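Local coordinates for uncharacterized protein (Magnetospirillum magneticum AMB-1, PDB 5MU5) that is a Maf glycosyltransferase involved in formation of the bacterial flagellum that probably attaches sugars to flagellin, at residues M572-D582 with Q591-A602. Numbering follows the deposited sequence.
Sequences MLVLSEMLLRD and QFFVRGTLMMAA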
# COMPACT_ATOMS: atom_id res chain seq x y z
N MET A 572 11.26 -4.46 -17.65
CA MET A 572 10.63 -4.06 -16.37
C MET A 572 10.97 -2.65 -15.98
O MET A 572 10.11 -1.93 -15.50
CB MET A 572 11.02 -4.96 -15.20
CG MET A 572 10.18 -6.19 -15.00
SD MET A 572 8.39 -5.95 -14.89
CE MET A 572 8.20 -4.42 -13.95
N LEU A 573 12.23 -2.26 -16.16
CA LEU A 573 12.64 -0.88 -15.88
C LEU A 573 11.85 0.09 -16.73
O LEU A 573 11.40 1.11 -16.24
CB LEU A 573 14.14 -0.66 -16.13
CG LEU A 573 15.06 -1.26 -15.07
CD1 LEU A 573 16.50 -1.36 -15.57
CD2 LEU A 573 14.99 -0.46 -13.79
N VAL A 574 11.66 -0.25 -17.99
CA VAL A 574 10.93 0.64 -18.89
C VAL A 574 9.45 0.74 -18.50
O VAL A 574 8.89 1.83 -18.49
CB VAL A 574 11.08 0.23 -20.36
CG1 VAL A 574 10.20 1.07 -21.26
CG2 VAL A 574 12.53 0.39 -20.78
N LEU A 575 8.81 -0.38 -18.18
CA LEU A 575 7.40 -0.35 -17.79
C LEU A 575 7.20 0.36 -16.46
O LEU A 575 6.24 1.12 -16.28
CB LEU A 575 6.81 -1.76 -17.67
CG LEU A 575 6.62 -2.54 -18.96
CD1 LEU A 575 6.18 -3.97 -18.64
CD2 LEU A 575 5.60 -1.84 -19.86
N SER A 576 8.09 0.12 -15.51
CA SER A 576 7.98 0.78 -14.21
C SER A 576 8.02 2.29 -14.38
O SER A 576 7.14 3.00 -13.86
CB SER A 576 9.07 0.34 -13.25
OG SER A 576 8.80 -0.97 -12.80
N GLU A 577 9.03 2.78 -15.12
CA GLU A 577 9.16 4.22 -15.38
C GLU A 577 7.87 4.83 -15.95
O GLU A 577 7.48 5.91 -15.55
CB GLU A 577 10.33 4.52 -16.30
CG GLU A 577 10.42 5.98 -16.73
CD GLU A 577 11.64 6.28 -17.58
OE1 GLU A 577 12.26 5.32 -18.12
OE2 GLU A 577 12.00 7.47 -17.71
N MET A 578 7.22 4.12 -16.87
CA MET A 578 5.97 4.59 -17.44
C MET A 578 4.77 4.50 -16.50
O MET A 578 3.85 5.29 -16.62
CB MET A 578 5.61 3.75 -18.65
CG MET A 578 6.49 4.01 -19.84
SD MET A 578 6.10 2.84 -21.15
CE MET A 578 7.37 3.31 -22.32
N LEU A 579 4.75 3.52 -15.61
CA LEU A 579 3.55 3.26 -14.82
C LEU A 579 3.57 3.70 -13.36
O LEU A 579 2.52 4.09 -12.83
CB LEU A 579 3.22 1.78 -14.88
CG LEU A 579 2.94 1.25 -16.28
CD1 LEU A 579 2.78 -0.25 -16.18
CD2 LEU A 579 1.71 1.88 -16.90
N LEU A 580 4.73 3.60 -12.72
CA LEU A 580 4.90 3.89 -11.29
C LEU A 580 5.51 5.27 -11.12
O LEU A 580 4.89 6.24 -11.54
CB LEU A 580 5.74 2.79 -10.63
CG LEU A 580 5.26 1.37 -10.95
CD1 LEU A 580 6.19 0.33 -10.36
CD2 LEU A 580 3.83 1.12 -10.49
N ARG A 581 6.70 5.38 -10.50
CA ARG A 581 7.38 6.68 -10.31
C ARG A 581 6.46 7.65 -9.56
O ARG A 581 6.28 8.80 -9.97
CB ARG A 581 7.81 7.25 -11.67
CG ARG A 581 8.63 8.54 -11.61
CD ARG A 581 8.98 9.02 -13.02
NE ARG A 581 7.81 9.42 -13.80
CZ ARG A 581 7.18 10.60 -13.70
NH1 ARG A 581 7.58 11.53 -12.84
NH2 ARG A 581 6.13 10.84 -14.48
N ASP A 582 5.87 7.17 -8.47
CA ASP A 582 4.89 7.96 -7.70
C ASP A 582 5.50 9.20 -7.02
O ASP A 582 4.84 10.23 -6.88
CB ASP A 582 4.21 7.06 -6.64
CG ASP A 582 2.90 7.65 -6.10
OD1 ASP A 582 1.96 6.88 -5.87
OD2 ASP A 582 2.79 8.88 -5.91
N GLN A 591 -2.41 6.41 -15.43
CA GLN A 591 -1.60 5.47 -14.68
C GLN A 591 -2.40 4.68 -13.66
O GLN A 591 -2.17 3.50 -13.46
CB GLN A 591 -0.46 6.19 -14.00
CG GLN A 591 0.64 6.55 -14.95
CD GLN A 591 1.66 7.45 -14.31
OE1 GLN A 591 1.32 8.32 -13.50
NE2 GLN A 591 2.93 7.26 -14.67
N PHE A 592 -3.30 5.36 -12.96
CA PHE A 592 -4.16 4.66 -12.03
C PHE A 592 -5.02 3.65 -12.74
O PHE A 592 -5.26 2.58 -12.21
CB PHE A 592 -5.09 5.61 -11.28
CG PHE A 592 -4.48 6.22 -10.07
CD1 PHE A 592 -4.13 5.42 -9.01
CD2 PHE A 592 -4.29 7.59 -9.98
CE1 PHE A 592 -3.58 5.97 -7.87
CE2 PHE A 592 -3.75 8.15 -8.86
CZ PHE A 592 -3.39 7.34 -7.80
N PHE A 593 -5.50 3.99 -13.92
CA PHE A 593 -6.37 3.06 -14.65
C PHE A 593 -5.73 1.74 -15.02
O PHE A 593 -6.36 0.70 -14.88
CB PHE A 593 -6.95 3.72 -15.90
CG PHE A 593 -8.35 4.18 -15.71
CD1 PHE A 593 -8.63 5.28 -14.94
CD2 PHE A 593 -9.40 3.50 -16.32
CE1 PHE A 593 -9.93 5.70 -14.76
CE2 PHE A 593 -10.70 3.91 -16.13
CZ PHE A 593 -10.97 5.01 -15.35
N VAL A 594 -4.48 1.76 -15.47
CA VAL A 594 -3.87 0.59 -16.06
C VAL A 594 -2.71 -0.07 -15.32
O VAL A 594 -2.44 -1.25 -15.56
CB VAL A 594 -3.39 0.91 -17.49
CG1 VAL A 594 -4.56 1.39 -18.33
CG2 VAL A 594 -2.25 1.93 -17.51
N ARG A 595 -2.05 0.64 -14.41
CA ARG A 595 -0.82 0.09 -13.79
C ARG A 595 -0.99 -1.22 -13.03
O ARG A 595 -0.09 -2.06 -13.05
CB ARG A 595 -0.16 1.12 -12.87
CG ARG A 595 -0.97 1.44 -11.64
CD ARG A 595 -0.44 2.64 -10.88
NE ARG A 595 -1.08 2.71 -9.58
CZ ARG A 595 -0.70 3.51 -8.59
NH1 ARG A 595 0.33 4.33 -8.75
NH2 ARG A 595 -1.35 3.48 -7.43
N GLY A 596 -2.10 -1.40 -12.34
CA GLY A 596 -2.32 -2.60 -11.55
C GLY A 596 -2.44 -3.80 -12.46
O GLY A 596 -1.83 -4.84 -12.22
N THR A 597 -3.20 -3.63 -13.53
CA THR A 597 -3.43 -4.70 -14.45
C THR A 597 -2.14 -5.07 -15.18
O THR A 597 -1.72 -6.23 -15.14
CB THR A 597 -4.59 -4.34 -15.36
OG1 THR A 597 -5.77 -4.20 -14.53
CG2 THR A 597 -4.82 -5.41 -16.42
N LEU A 598 -1.49 -4.08 -15.80
CA LEU A 598 -0.22 -4.35 -16.52
C LEU A 598 0.92 -4.91 -15.64
O LEU A 598 1.66 -5.80 -16.08
CB LEU A 598 0.26 -3.10 -17.26
CG LEU A 598 -0.70 -2.52 -18.31
CD1 LEU A 598 -0.05 -1.33 -18.98
CD2 LEU A 598 -1.11 -3.55 -19.34
N MET A 599 1.06 -4.41 -14.41
CA MET A 599 2.11 -4.89 -13.51
C MET A 599 1.86 -6.31 -13.03
O MET A 599 2.79 -7.07 -12.81
CB MET A 599 2.31 -3.97 -12.31
CG MET A 599 3.06 -2.66 -12.60
SD MET A 599 4.76 -2.87 -13.17
CE MET A 599 4.55 -2.96 -14.94
N MET A 600 0.60 -6.67 -12.86
CA MET A 600 0.29 -8.02 -12.50
C MET A 600 0.54 -8.97 -13.66
O MET A 600 1.00 -10.10 -13.43
CB MET A 600 -1.15 -8.12 -12.05
CG MET A 600 -1.31 -7.41 -10.73
SD MET A 600 -0.16 -8.08 -9.52
CE MET A 600 -1.01 -9.64 -9.21
N ALA A 601 0.24 -8.52 -14.88
CA ALA A 601 0.56 -9.31 -16.05
C ALA A 601 2.08 -9.53 -16.11
O ALA A 601 2.52 -10.64 -16.34
CB ALA A 601 0.05 -8.65 -17.31
N ALA A 602 2.86 -8.49 -15.85
CA ALA A 602 4.33 -8.60 -15.86
C ALA A 602 4.84 -9.54 -14.81
O ALA A 602 5.79 -10.27 -15.06
CB ALA A 602 4.98 -7.25 -15.69
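With CG of Leu579 turned anti to its carbonyl carbon (chi1 -61°) and the Met599 chain bent at chi2 and chi3, the leucine's CD1 and the thioether's CE are brought tightly together, 3.5 Å apart. Leu579 is a knob in a hole formed by Val594, Arg595, Leu598 and Met599: its side chain crosses that of Val594 at about a right angle, CD2 against CG2 (4.0 Å), while CD1 also rests on CB of Leu598. The same Met599 methyl serves a second partner, lying 3.7 Å from CB of Leu575. One turn further back, the bent Met572 chain lays SD 3.7 Å from CB of Ala602 and points CE at SD of Met599. At the other end the partners are polar. Gln591, extended beyond CG, sends NE2 to O of Met578 (2.9 Å) in a nearly straight bond (172°) that lies in its own amide plane yet meets the carbonyl from above; OE1 is held by the backbone N of Thr588. Replacing Gln591 with an alanine is likely to leave the Met578 carbonyl without this side-chain donor and Thr588 N without its acceptor. Asp582 OD1 stays 4.2 Å from Arg595 NH1, beyond a salt bridge. In this pair from the Maf helical bundle, residues 572-579 and 591-602 run nearly antiparallel (157°), and Leu598 also packs on helices 546-564 and 618-646. The chemistry is consistent with a general principle: apolar interlocking along two helices, with one directional amide tie near the turn.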